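Long-range contacts in MdcA (Pseudomonas aeruginosa, PDB 5VIT), which is the alpha subunit of malonate decarboxylase and probably transfers the acyl carrier protein from acetate to malonate: residues A[222-227]-A[546-551]; A[56-61]-A[84-89]; A[229-234]-A[524-529]; A[238-243]-A[262-267]; A[89-94]-A[111-116]. All coordinates share one frame; numbering follows the deposited sequence.

Interaction 1: A[222-227]-A[546-551]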
# COMPACT_ATOMS: atom_id res chain seq x y z
N ILE A 222 -7.53 -41.90 -3.71
CA ILE A 222 -6.65 -40.78 -3.46
C ILE A 222 -7.31 -39.51 -3.96
O ILE A 222 -7.70 -39.41 -5.12
CB ILE A 222 -5.27 -40.96 -4.13
CG1 ILE A 222 -4.61 -42.24 -3.62
CG2 ILE A 222 -4.38 -39.76 -3.85
CD1 ILE A 222 -3.31 -42.59 -4.31
N GLU A 223 -7.46 -38.53 -3.08
CA GLU A 223 -7.99 -37.23 -3.45
C GLU A 223 -6.86 -36.25 -3.79
O GLU A 223 -5.95 -36.06 -2.99
CB GLU A 223 -8.86 -36.67 -2.32
CG GLU A 223 -9.45 -35.32 -2.62
CD GLU A 223 -10.57 -35.41 -3.64
OE1 GLU A 223 -11.18 -36.49 -3.79
OE2 GLU A 223 -10.84 -34.40 -4.30
N PRO A 224 -6.91 -35.64 -4.97
CA PRO A 224 -5.89 -34.62 -5.30
C PRO A 224 -6.24 -33.26 -4.70
O PRO A 224 -6.53 -32.31 -5.42
CB PRO A 224 -5.92 -34.57 -6.83
CG PRO A 224 -7.34 -34.96 -7.18
CD PRO A 224 -7.79 -35.94 -6.11
N LEU A 225 -6.18 -33.16 -3.38
CA LEU A 225 -6.81 -32.05 -2.65
C LEU A 225 -6.25 -30.67 -2.99
O LEU A 225 -7.01 -29.69 -3.10
CB LEU A 225 -6.69 -32.30 -1.14
CG LEU A 225 -7.52 -31.36 -0.27
CD1 LEU A 225 -9.04 -31.57 -0.52
CD2 LEU A 225 -7.14 -31.53 1.21
N PHE A 226 -4.93 -30.59 -3.18
CA PHE A 226 -4.26 -29.31 -3.36
C PHE A 226 -3.97 -28.96 -4.81
O PHE A 226 -3.49 -27.85 -5.09
CB PHE A 226 -2.95 -29.29 -2.56
CG PHE A 226 -3.15 -29.27 -1.08
CD1 PHE A 226 -2.97 -28.11 -0.37
CD2 PHE A 226 -3.52 -30.43 -0.39
CE1 PHE A 226 -3.15 -28.07 1.01
CE2 PHE A 226 -3.71 -30.42 0.98
CZ PHE A 226 -3.52 -29.24 1.69
N THR A 227 -4.25 -29.89 -5.72
CA THR A 227 -4.09 -29.62 -7.15
C THR A 227 -5.06 -28.54 -7.63
O THR A 227 -6.27 -28.62 -7.43
CB THR A 227 -4.28 -30.91 -8.01
OG1 THR A 227 -3.27 -31.87 -7.66
CG2 THR A 227 -4.12 -30.60 -9.51
N GLN A 546 1.28 -36.92 -14.32
CA GLN A 546 0.15 -37.66 -14.85
C GLN A 546 -1.13 -37.15 -14.20
O GLN A 546 -1.51 -37.66 -13.15
CB GLN A 546 0.29 -39.15 -14.55
CG GLN A 546 1.59 -39.79 -14.99
CD GLN A 546 1.59 -40.11 -16.46
OE1 GLN A 546 2.21 -39.40 -17.27
NE2 GLN A 546 0.90 -41.18 -16.83
N PRO A 547 -1.80 -36.16 -14.80
CA PRO A 547 -2.96 -35.61 -14.08
C PRO A 547 -4.07 -36.65 -13.86
O PRO A 547 -4.28 -37.49 -14.73
CB PRO A 547 -3.45 -34.47 -14.99
CG PRO A 547 -2.74 -34.64 -16.28
CD PRO A 547 -1.51 -35.46 -16.06
N PRO A 548 -4.74 -36.61 -12.70
CA PRO A 548 -5.90 -37.48 -12.51
C PRO A 548 -7.00 -37.13 -13.50
O PRO A 548 -7.01 -36.01 -14.03
CB PRO A 548 -6.35 -37.19 -11.06
CG PRO A 548 -5.68 -35.94 -10.67
CD PRO A 548 -4.43 -35.81 -11.50
N ALA A 549 -7.89 -38.08 -13.74
CA ALA A 549 -8.94 -37.98 -14.75
C ALA A 549 -9.64 -36.62 -14.74
O ALA A 549 -9.80 -35.97 -15.77
CB ALA A 549 -9.94 -39.10 -14.53
N ARG A 550 -10.06 -36.22 -13.55
CA ARG A 550 -10.66 -34.93 -13.23
C ARG A 550 -10.06 -33.74 -13.99
O ARG A 550 -10.78 -32.81 -14.38
CB ARG A 550 -10.50 -34.74 -11.72
CG ARG A 550 -11.05 -33.53 -11.07
CD ARG A 550 -10.64 -33.57 -9.58
NE ARG A 550 -10.68 -34.92 -9.03
CZ ARG A 550 -10.89 -35.21 -7.75
NH1 ARG A 550 -11.11 -34.23 -6.88
NH2 ARG A 550 -10.91 -36.48 -7.34
N PHE A 551 -8.75 -33.77 -14.17
CA PHE A 551 -8.01 -32.65 -14.74
C PHE A 551 -7.54 -32.92 -16.15
O PHE A 551 -6.75 -32.15 -16.69
CB PHE A 551 -6.79 -32.32 -13.86
CG PHE A 551 -7.14 -31.82 -12.49
CD1 PHE A 551 -7.70 -30.56 -12.31
CD2 PHE A 551 -6.90 -32.60 -11.36
CE1 PHE A 551 -8.02 -30.09 -11.05
CE2 PHE A 551 -7.21 -32.14 -10.09
CZ PHE A 551 -7.78 -30.89 -9.94
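Glu223 and Arg550 form a salt bridge at one end of this contact. Glu223 OE2 lies 2.6 Å from Arg550 NH1, with an N-H...O angle of 152°. The carboxylate and guanidinium planes are 59° apart, so the two groups do not lie flat against each other. The bond reaches OE2 from above the carboxylate plane. Glu223 is bent at chi2, which carries the carboxylate back to the arginine although its CB starts off away from it. Tyr221 OH bonds to Glu223 OE1 and weakly to Arg550 NH2, so it touches both partners.

Pro224 comes next and turns its ring toward the second segment. Its CD lies over one face of the guanidinium, 3.4 Å from Arg550 NH2. Its CG meets Pro548 CG at 4.0 Å and approaches the edge of the Phe551 ring.

Thr227 closes the contact. CG2 sits over a face of the Phe551 ring, 3.8 Å from the centroid, as a CH-pi contact. Arg550 CG lies over the opposite face, so the ring is sandwiched. A chi1 of -63° puts Thr227 OG1 beside the backbone N and CG2 opposite it. The methyl thus faces the ring, while OG1 bonds to Glu315.

Pro224 is the centre of an inverse gamma turn and also starts a type I beta turn to Thr227. This turn packs on the short 3-10 segment 549-551 near the C-terminus.

Interaction 2: A[56-61]-A[84-89]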
# COMPACT_ATOMS: atom_id res chain seq x y z
N GLU A 56 -8.72 -43.43 8.39
CA GLU A 56 -8.01 -42.57 7.47
C GLU A 56 -8.94 -42.00 6.44
O GLU A 56 -9.34 -42.65 5.45
CB GLU A 56 -6.83 -43.27 6.83
CG GLU A 56 -5.60 -43.10 7.70
CD GLU A 56 -4.34 -43.64 7.09
OE1 GLU A 56 -4.42 -44.34 6.05
OE2 GLU A 56 -3.27 -43.37 7.65
N GLY A 57 -9.38 -40.82 6.83
CA GLY A 57 -9.58 -39.70 5.97
C GLY A 57 -8.36 -38.88 6.32
O GLY A 57 -8.32 -38.12 7.31
N ASN A 58 -7.31 -39.09 5.54
CA ASN A 58 -6.21 -38.15 5.47
C ASN A 58 -6.63 -37.10 4.44
O ASN A 58 -7.70 -37.22 3.86
CB ASN A 58 -4.90 -38.87 5.13
CG ASN A 58 -4.51 -39.86 6.21
OD1 ASN A 58 -5.11 -39.86 7.29
ND2 ASN A 58 -3.51 -40.70 5.95
N ASN A 59 -5.83 -36.07 4.24
CA ASN A 59 -6.16 -35.08 3.22
C ASN A 59 -6.30 -35.71 1.84
O ASN A 59 -7.19 -35.35 1.07
CB ASN A 59 -5.11 -33.97 3.17
CG ASN A 59 -5.33 -32.91 4.22
OD1 ASN A 59 -6.38 -32.85 4.87
ND2 ASN A 59 -4.33 -32.05 4.38
N GLN A 60 -5.43 -36.68 1.53
CA GLN A 60 -5.43 -37.28 0.21
C GLN A 60 -5.76 -38.77 0.26
O GLN A 60 -6.77 -39.22 -0.30
CB GLN A 60 -4.08 -37.02 -0.46
CG GLN A 60 -3.80 -35.52 -0.67
CD GLN A 60 -2.53 -34.99 0.05
OE1 GLN A 60 -2.05 -35.56 1.04
NE2 GLN A 60 -1.98 -33.88 -0.47
N LYS A 61 -4.93 -39.54 0.95
CA LYS A 61 -5.14 -40.97 1.14
C LYS A 61 -6.44 -41.31 1.89
O LYS A 61 -6.67 -40.82 3.00
CB LYS A 61 -3.93 -41.55 1.89
CG LYS A 61 -3.72 -43.04 1.75
CD LYS A 61 -3.60 -43.76 3.08
CE LYS A 61 -2.43 -43.27 3.92
NZ LYS A 61 -1.22 -44.11 3.79
N ILE A 84 -12.14 -40.50 15.20
CA ILE A 84 -11.05 -39.54 15.13
C ILE A 84 -10.50 -39.52 13.71
O ILE A 84 -9.82 -40.46 13.26
CB ILE A 84 -9.93 -39.89 16.12
CG1 ILE A 84 -10.49 -39.94 17.55
CG2 ILE A 84 -8.78 -38.88 15.95
CD1 ILE A 84 -9.57 -40.64 18.56
N MET A 85 -10.82 -38.45 12.99
CA MET A 85 -10.47 -38.37 11.58
C MET A 85 -9.78 -37.04 11.26
O MET A 85 -10.30 -35.98 11.58
CB MET A 85 -11.73 -38.54 10.72
CG MET A 85 -12.58 -39.73 11.12
SD MET A 85 -13.85 -40.08 9.93
CE MET A 85 -12.89 -40.28 8.42
N PRO A 86 -8.58 -37.11 10.66
CA PRO A 86 -7.93 -35.87 10.21
C PRO A 86 -8.81 -35.12 9.21
O PRO A 86 -9.03 -33.92 9.35
CB PRO A 86 -6.63 -36.36 9.57
CG PRO A 86 -6.34 -37.66 10.27
CD PRO A 86 -7.69 -38.28 10.55
N SER A 87 -9.31 -35.85 8.21
CA SER A 87 -10.16 -35.27 7.17
C SER A 87 -11.44 -36.10 7.04
O SER A 87 -11.38 -37.32 6.93
CB SER A 87 -9.39 -35.22 5.85
OG SER A 87 -10.23 -34.94 4.75
N VAL A 88 -12.60 -35.43 7.08
CA VAL A 88 -13.89 -36.12 7.01
C VAL A 88 -14.57 -35.78 5.69
O VAL A 88 -15.52 -35.00 5.67
CB VAL A 88 -14.84 -35.72 8.17
CG1 VAL A 88 -16.08 -36.59 8.17
CG2 VAL A 88 -14.14 -35.84 9.49
N GLY A 89 -14.07 -36.35 4.60
CA GLY A 89 -14.52 -35.96 3.27
C GLY A 89 -15.47 -36.90 2.53
O GLY A 89 -16.26 -36.46 1.70
O HOH W 1 -9.90 -34.89 1.84
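The Ser87 OG is anti to the backbone N (chi1 168°), which turns the hydroxyl to a water. The backbone itself sets CB against the loop 56-61, 3.3 Å from Asn58 O. The water joins Ser87 OG to Asn59 O, to which it donates, so the side chain of one segment is tied to the backbone of the other. Met85 bends at chi3 (56°), and its CE reaches within 3.9 Å of Gly57 N.

One direct hydrogen bond crosses the contact. Ser87 N donates to Gly57 O at 2.6 Å, and the donor stands above the carbonyl plane. Pro86 packs on the same oxygen, with CD 3.3 Å from Gly57 O. Gly57 CA also makes a CA-H...O contact with Ser87 O, at 3.1 Å. The backbones are therefore very close at Gly57. Pro86 CG lies beside Asn58 OD1, and the two side chains point the same way. Asn58 ND2 is held by Glu56 OE2.

Asn59 ND2 binds a malonate ion, probably from the crystallisation liquor. The contact joins the loop after strand 52-55 to the end of the neighbouring parallel strand 81-85 and the corner after it. Helix 172-180 packs on Asn58, and helix 91-98 packs on Met85.

Interaction 3: A[229-234]-A[524-529]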
# COMPACT_ATOMS: atom_id res chain seq x y z
N ASP A 229 -6.22 -26.20 -11.00
CA ASP A 229 -6.26 -26.02 -12.46
C ASP A 229 -5.89 -24.58 -12.81
O ASP A 229 -6.65 -23.66 -12.53
CB ASP A 229 -7.68 -26.37 -12.96
CG ASP A 229 -7.80 -26.43 -14.48
OD1 ASP A 229 -6.92 -25.91 -15.21
OD2 ASP A 229 -8.82 -27.00 -14.93
N PRO A 230 -4.71 -24.37 -13.44
CA PRO A 230 -4.30 -23.00 -13.75
C PRO A 230 -5.28 -22.24 -14.66
O PRO A 230 -5.25 -21.00 -14.71
CB PRO A 230 -2.94 -23.16 -14.43
CG PRO A 230 -2.66 -24.62 -14.51
CD PRO A 230 -3.66 -25.36 -13.71
N ARG A 231 -6.17 -22.98 -15.33
CA ARG A 231 -7.20 -22.36 -16.16
C ARG A 231 -8.08 -21.44 -15.32
O ARG A 231 -8.60 -20.46 -15.84
CB ARG A 231 -8.06 -23.43 -16.85
CG ARG A 231 -7.47 -23.99 -18.15
CD ARG A 231 -7.63 -23.00 -19.29
NE ARG A 231 -7.09 -23.44 -20.58
CZ ARG A 231 -7.57 -24.44 -21.31
NH1 ARG A 231 -8.59 -25.17 -20.86
NH2 ARG A 231 -7.03 -24.74 -22.49
N HIS A 232 -8.25 -21.73 -14.04
CA HIS A 232 -9.17 -20.92 -13.24
C HIS A 232 -8.52 -19.71 -12.58
O HIS A 232 -9.18 -18.97 -11.85
CB HIS A 232 -9.84 -21.78 -12.16
CG HIS A 232 -10.78 -22.81 -12.72
ND1 HIS A 232 -10.34 -23.98 -13.31
CD2 HIS A 232 -12.13 -22.84 -12.79
CE1 HIS A 232 -11.39 -24.68 -13.71
NE2 HIS A 232 -12.48 -24.01 -13.40
N ILE A 233 -7.24 -19.48 -12.84
CA ILE A 233 -6.58 -18.32 -12.26
C ILE A 233 -6.88 -17.07 -13.09
O ILE A 233 -6.69 -17.07 -14.30
CB ILE A 233 -5.05 -18.58 -12.12
CG1 ILE A 233 -4.83 -19.76 -11.17
CG2 ILE A 233 -4.32 -17.34 -11.62
CD1 ILE A 233 -3.39 -20.12 -10.95
N LYS A 234 -7.37 -16.03 -12.42
CA LYS A 234 -7.78 -14.77 -13.05
C LYS A 234 -6.78 -13.66 -12.76
O LYS A 234 -5.98 -13.76 -11.81
CB LYS A 234 -9.17 -14.32 -12.58
CG LYS A 234 -10.14 -15.42 -12.18
CD LYS A 234 -11.29 -14.84 -11.32
CE LYS A 234 -12.44 -15.84 -11.20
NZ LYS A 234 -12.92 -15.96 -9.79
N ALA A 524 -1.31 -6.82 -14.26
CA ALA A 524 -1.71 -8.16 -13.81
C ALA A 524 -2.53 -8.87 -14.86
O ALA A 524 -3.62 -8.41 -15.21
CB ALA A 524 -2.51 -8.07 -12.52
N SER A 525 -2.02 -9.99 -15.37
CA SER A 525 -2.78 -10.81 -16.29
C SER A 525 -2.27 -12.24 -16.35
O SER A 525 -1.19 -12.55 -15.84
CB SER A 525 -2.77 -10.21 -17.70
OG SER A 525 -1.58 -10.52 -18.37
N ARG A 526 -3.05 -13.10 -17.00
CA ARG A 526 -2.69 -14.49 -17.20
C ARG A 526 -1.38 -14.67 -17.95
O ARG A 526 -0.73 -15.70 -17.81
CB ARG A 526 -3.81 -15.23 -17.93
CG ARG A 526 -5.10 -15.33 -17.13
CD ARG A 526 -6.14 -16.19 -17.83
NE ARG A 526 -6.17 -17.55 -17.31
CZ ARG A 526 -5.40 -18.53 -17.77
NH1 ARG A 526 -4.55 -18.29 -18.74
NH2 ARG A 526 -5.48 -19.74 -17.26
N GLU A 527 -0.97 -13.67 -18.74
CA GLU A 527 0.29 -13.78 -19.49
C GLU A 527 1.49 -13.98 -18.56
O GLU A 527 2.50 -14.54 -18.98
CB GLU A 527 0.52 -12.56 -20.38
CG GLU A 527 -0.56 -12.34 -21.43
CD GLU A 527 -0.85 -10.86 -21.68
OE1 GLU A 527 0.04 -10.01 -21.43
OE2 GLU A 527 -1.98 -10.55 -22.13
N LEU A 528 1.39 -13.52 -17.31
CA LEU A 528 2.45 -13.78 -16.32
C LEU A 528 2.50 -15.24 -15.84
O LEU A 528 3.51 -15.67 -15.26
CB LEU A 528 2.27 -12.86 -15.10
CG LEU A 528 2.47 -11.37 -15.33
CD1 LEU A 528 2.30 -10.57 -14.04
CD2 LEU A 528 3.84 -11.09 -15.99
N LEU A 529 1.43 -16.00 -16.04
CA LEU A 529 1.42 -17.39 -15.60
C LEU A 529 2.39 -18.21 -16.45
O LEU A 529 2.24 -18.28 -17.67
CB LEU A 529 0.01 -18.00 -15.67
CG LEU A 529 -1.10 -17.37 -14.80
CD1 LEU A 529 -2.46 -18.04 -15.01
CD2 LEU A 529 -0.70 -17.43 -13.34
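Arg526 spends its guanidinium on carbonyls of the 3-10 turn 230-232 and of Ile233 just after it, with no acid of the facing segment paired to it. A second 3-10 turn, 526-528, carries the arginine. Each turn is entered through a side chain: Asp229 OD1 accepts from Arg231 N in an Asx turn, and Ser525 OG accepts from Glu527 N in an ST turn.

The arginine bends at chi3 (98°), which swings its end back to the 229-234 loop. Arg526 NE gives a weak bond to Ile233 O at 3.1 Å. Arg526 NH2 gives a weak bond to Pro230 O at 2.9 Å, and another, longer one to Arg231 O. All three are weak, two by angle and one by length. NH2 has a further hydrogen bond to Lys532 O, so the group also ties in the chain just before helix 534-540. Arg231 CA touches the edge of the guanidinium, 3.3 Å from Arg526 NH2.

Beneath the polar end lies an apolar layer. Leu270 of helix 263-278 packs on Pro230, Ile233 and Leu529, while helix 534-540 packs on Pro230. Leu529 CD1 lies over the centre of the Arg526 guanidinium on one side and meets Ile233 CB at 3.9 Å.

Interaction 4: A[238-243]-A[262-267]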
# COMPACT_ATOMS: atom_id res chain seq x y z
N VAL A 238 -3.50 -12.88 -9.92
CA VAL A 238 -2.15 -12.54 -10.33
C VAL A 238 -1.70 -11.23 -9.69
O VAL A 238 -0.55 -11.11 -9.27
CB VAL A 238 -2.06 -12.45 -11.87
CG1 VAL A 238 -0.66 -12.05 -12.30
CG2 VAL A 238 -2.44 -13.79 -12.48
N LEU A 239 -2.62 -10.27 -9.59
CA LEU A 239 -2.34 -8.99 -8.94
C LEU A 239 -1.97 -9.20 -7.46
O LEU A 239 -0.94 -8.70 -7.01
CB LEU A 239 -3.54 -8.05 -9.05
CG LEU A 239 -3.42 -6.68 -8.35
CD1 LEU A 239 -2.08 -5.95 -8.61
CD2 LEU A 239 -4.59 -5.81 -8.78
N MET A 240 -2.79 -9.96 -6.73
CA MET A 240 -2.47 -10.26 -5.33
C MET A 240 -1.13 -11.01 -5.23
O MET A 240 -0.29 -10.71 -4.37
CB MET A 240 -3.61 -11.06 -4.68
CG MET A 240 -4.92 -10.29 -4.63
SD MET A 240 -6.20 -11.08 -3.64
CE MET A 240 -6.65 -12.51 -4.62
N ALA A 241 -0.94 -11.97 -6.13
CA ALA A 241 0.29 -12.76 -6.19
C ALA A 241 1.53 -11.90 -6.44
O ALA A 241 2.58 -12.14 -5.84
CB ALA A 241 0.16 -13.82 -7.25
N MET A 242 1.41 -10.89 -7.31
CA MET A 242 2.51 -9.97 -7.56
C MET A 242 2.88 -9.20 -6.29
O MET A 242 4.07 -9.02 -5.96
CB MET A 242 2.16 -8.97 -8.68
CG MET A 242 2.02 -9.57 -10.08
SD MET A 242 1.27 -8.41 -11.27
CE MET A 242 2.72 -7.47 -11.75
N MET A 243 1.85 -8.74 -5.57
CA MET A 243 2.09 -7.95 -4.36
C MET A 243 2.65 -8.83 -3.23
O MET A 243 3.43 -8.35 -2.40
CB MET A 243 0.80 -7.24 -3.92
CG MET A 243 0.18 -6.39 -5.03
SD MET A 243 -1.35 -5.60 -4.46
CE MET A 243 -0.59 -4.56 -3.26
N GLY A 262 -5.19 -23.43 -2.43
CA GLY A 262 -6.00 -22.50 -3.21
C GLY A 262 -5.41 -21.81 -4.42
O GLY A 262 -4.22 -21.91 -4.71
N PHE A 263 -6.27 -21.08 -5.13
CA PHE A 263 -5.88 -20.43 -6.37
C PHE A 263 -4.98 -19.26 -6.11
O PHE A 263 -4.06 -19.00 -6.89
CB PHE A 263 -7.12 -19.98 -7.17
CG PHE A 263 -7.92 -21.12 -7.74
CD1 PHE A 263 -9.18 -21.42 -7.24
CD2 PHE A 263 -7.40 -21.92 -8.76
CE1 PHE A 263 -9.92 -22.48 -7.76
CE2 PHE A 263 -8.13 -22.98 -9.28
CZ PHE A 263 -9.39 -23.26 -8.78
N ASN A 264 -5.24 -18.54 -5.02
CA ASN A 264 -4.42 -17.38 -4.65
C ASN A 264 -2.94 -17.74 -4.55
O ASN A 264 -2.09 -17.03 -5.09
CB ASN A 264 -4.90 -16.77 -3.32
CG ASN A 264 -6.30 -16.15 -3.42
OD1 ASN A 264 -6.93 -16.16 -4.48
ND2 ASN A 264 -6.80 -15.64 -2.29
N THR A 265 -2.63 -18.84 -3.86
CA THR A 265 -1.23 -19.23 -3.68
C THR A 265 -0.69 -19.90 -4.93
O THR A 265 0.51 -19.77 -5.25
CB THR A 265 -1.05 -20.17 -2.49
OG1 THR A 265 -1.95 -21.28 -2.61
CG2 THR A 265 -1.33 -19.42 -1.18
N ALA A 266 -1.57 -20.61 -5.63
CA ALA A 266 -1.19 -21.25 -6.88
C ALA A 266 -0.65 -20.17 -7.85
O ALA A 266 0.35 -20.39 -8.54
CB ALA A 266 -2.37 -22.00 -7.49
N ALA A 267 -1.31 -19.01 -7.86
CA ALA A 267 -0.89 -17.88 -8.69
C ALA A 267 0.52 -17.37 -8.36
O ALA A 267 1.30 -17.02 -9.25
CB ALA A 267 -1.92 -16.72 -8.57
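Van der Waals packing carries this contact, and the closest match of methyls is Ala241 with Ala267. Their CB atoms are 3.8 Å apart, and Ala241 CB is 3.7 Å from Ala267 C. The two helices follow each other in the chain, with strand 256-259 of the mixed sheet between them. The axes of helices 238-243 and 263-267 come within 8.4 Å and cross at -59°. Small residues at the crossing suit that approach. Val238 adds a backbone touch, its N being 4.4 Å from Ala267 CB.

The second kind of contact is between a thioether methyl and an amide. Met240 bends at chi3 (-70°), bringing CE over one face of the Asn264 amide, 3.7 Å from OD1. The polar end of Asn264 is held elsewhere, through ND2 to Met420 O.

His237 packs on Asn264 and Ala267, and Leu239 packs on Leu87 of the MdcC chain.

No hydrogen bond crosses between the two segments. The helices are therefore joined by van der Waals packing, methyl on methyl and methyl on amide, and the one amide at the interface satisfies its NH2 group outside it.

Interaction 5: A[89-94]-A[111-116]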
# COMPACT_ATOMS: atom_id res chain seq x y z
N GLY A 89 -14.07 -36.35 4.60
CA GLY A 89 -14.52 -35.96 3.27
C GLY A 89 -15.47 -36.90 2.53
O GLY A 89 -16.26 -36.46 1.70
N ARG A 90 -15.40 -38.19 2.85
CA ARG A 90 -16.14 -39.21 2.11
C ARG A 90 -17.54 -39.48 2.67
O ARG A 90 -17.75 -39.43 3.88
CB ARG A 90 -15.31 -40.50 2.08
CG ARG A 90 -13.91 -40.29 1.52
CD ARG A 90 -13.82 -40.81 0.10
NE ARG A 90 -14.26 -42.20 0.05
CZ ARG A 90 -14.46 -42.88 -1.08
NH1 ARG A 90 -14.27 -42.27 -2.25
NH2 ARG A 90 -14.87 -44.14 -1.04
N PRO A 91 -18.52 -39.75 1.78
CA PRO A 91 -19.91 -40.02 2.19
C PRO A 91 -20.08 -41.10 3.28
O PRO A 91 -20.91 -40.90 4.18
CB PRO A 91 -20.59 -40.45 0.88
CG PRO A 91 -19.48 -40.55 -0.17
CD PRO A 91 -18.39 -39.65 0.32
N GLU A 92 -19.31 -42.19 3.21
CA GLU A 92 -19.42 -43.26 4.22
C GLU A 92 -19.01 -42.78 5.61
O GLU A 92 -19.39 -43.39 6.62
CB GLU A 92 -18.54 -44.46 3.87
CG GLU A 92 -18.22 -44.64 2.43
CD GLU A 92 -17.05 -43.79 2.01
OE1 GLU A 92 -15.90 -44.11 2.38
OE2 GLU A 92 -17.31 -42.79 1.32
N HIS A 93 -18.19 -41.74 5.65
CA HIS A 93 -17.69 -41.20 6.91
C HIS A 93 -18.87 -40.70 7.74
O HIS A 93 -19.01 -41.04 8.92
CB HIS A 93 -16.68 -40.09 6.65
CG HIS A 93 -15.42 -40.55 5.98
ND1 HIS A 93 -14.53 -39.69 5.38
CD2 HIS A 93 -14.90 -41.79 5.83
CE1 HIS A 93 -13.51 -40.37 4.89
NE2 HIS A 93 -13.71 -41.65 5.15
N LEU A 94 -19.73 -39.90 7.12
CA LEU A 94 -20.88 -39.38 7.83
C LEU A 94 -22.06 -40.36 7.81
O LEU A 94 -22.95 -40.26 8.65
CB LEU A 94 -21.29 -38.04 7.25
CG LEU A 94 -20.21 -36.96 7.38
CD1 LEU A 94 -20.80 -35.62 7.05
CD2 LEU A 94 -19.60 -36.94 8.77
N GLY A 111 -14.44 -30.66 3.91
CA GLY A 111 -14.52 -29.82 2.74
C GLY A 111 -15.95 -29.75 2.27
O GLY A 111 -16.67 -28.81 2.63
N PRO A 112 -16.36 -30.76 1.48
CA PRO A 112 -17.72 -30.86 0.92
C PRO A 112 -18.80 -31.12 2.00
O PRO A 112 -19.81 -30.40 2.05
CB PRO A 112 -17.61 -32.05 -0.05
CG PRO A 112 -16.45 -32.87 0.46
CD PRO A 112 -15.49 -31.87 1.03
N GLN A 113 -18.54 -32.09 2.87
CA GLN A 113 -19.47 -32.50 3.91
C GLN A 113 -19.78 -31.42 4.96
O GLN A 113 -20.40 -31.72 5.98
CB GLN A 113 -18.94 -33.74 4.63
CG GLN A 113 -18.52 -34.94 3.77
CD GLN A 113 -19.71 -35.74 3.22
OE1 GLN A 113 -19.56 -36.54 2.29
NE2 GLN A 113 -20.92 -35.45 3.74
N SER A 114 -19.33 -30.18 4.73
CA SER A 114 -19.49 -29.08 5.69
C SER A 114 -20.97 -28.88 6.08
O SER A 114 -21.29 -28.72 7.28
CB SER A 114 -18.90 -27.77 5.13
OG SER A 114 -19.59 -27.35 3.95
N LEU A 115 -21.84 -28.90 5.08
CA LEU A 115 -23.28 -28.82 5.32
C LEU A 115 -23.81 -30.04 6.07
O LEU A 115 -24.56 -29.92 7.04
CB LEU A 115 -24.02 -28.65 4.00
CG LEU A 115 -25.28 -27.78 4.02
CD1 LEU A 115 -24.96 -26.36 4.50
CD2 LEU A 115 -25.93 -27.75 2.65
N ARG A 116 -23.40 -31.23 5.63
CA ARG A 116 -23.91 -32.46 6.22
C ARG A 116 -23.56 -32.61 7.71
O ARG A 116 -24.39 -33.06 8.50
CB ARG A 116 -23.41 -33.68 5.43
CG ARG A 116 -24.11 -34.97 5.84
CD ARG A 116 -24.04 -36.01 4.76
NE ARG A 116 -24.67 -37.25 5.21
CZ ARG A 116 -24.22 -38.47 4.92
NH1 ARG A 116 -23.14 -38.61 4.16
NH2 ARG A 116 -24.85 -39.55 5.38
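Gly89 and Gln113 bring the two backbones closest, with CA atoms 6.1 Å apart. Leu94 CA and Arg116 CA then stand 7.7 Å apart. Each segment runs from a loop into one of two successive helices of a parallel alpha/beta fold. The order is strand 81-85, helix 91-98, strand 102-107, helix 114-122: a beta-alpha-beta crossover followed by a further helix. Gln113 takes the N-cap position of its helix.

Gln113 chi1 is -52°, which sets CG beside its own backbone N and against Gly89 O, at 3.4 Å. Pro112 CG also leans on Gly89 O, at 3.8 Å.

Leu94 slips between Gln113 and Arg116. Its CD1 meets Gln113 CB and Arg116 CG, each at 3.6 Å, and its CB lies over one face of the guanidinium. Ile117 and Leu120 of helix 114-122 also pack on Leu94.

Arg116 is extended from CG to NE, so its charged end spans to the first turn of helix 91-98. Asp95 forms a salt bridge with its NH2. Arg116 NH1 donates to Pro91 O at 3.2 Å, in the carbonyl plane and on a lone pair.

Along the chain, interaction 2 and then interaction 5 close before the others open. Interaction 3 is nested inside the loop of interaction 1, and interaction 4 inside that of interaction 3. Interactions 2 and 5 share Gly89, with centres about 10 Å apart. Both lie at or just past the C-terminal ends of parallel strands 52-55, 81-85 and 102-107. Interactions 3 and 4 are about 9 Å apart between centres. Interaction 4 joins helices 235-250 and 263-278, which flank strand 256-259 of the mixed sheet in sequence, and interaction 3 packs on the same two helices. Interaction 1 lies between the two groups: Glu223 N probably bonds to Gln60 O, and Phe551 touches Asp229. The C-terminal tail thus packs where the two sheet regions are linked.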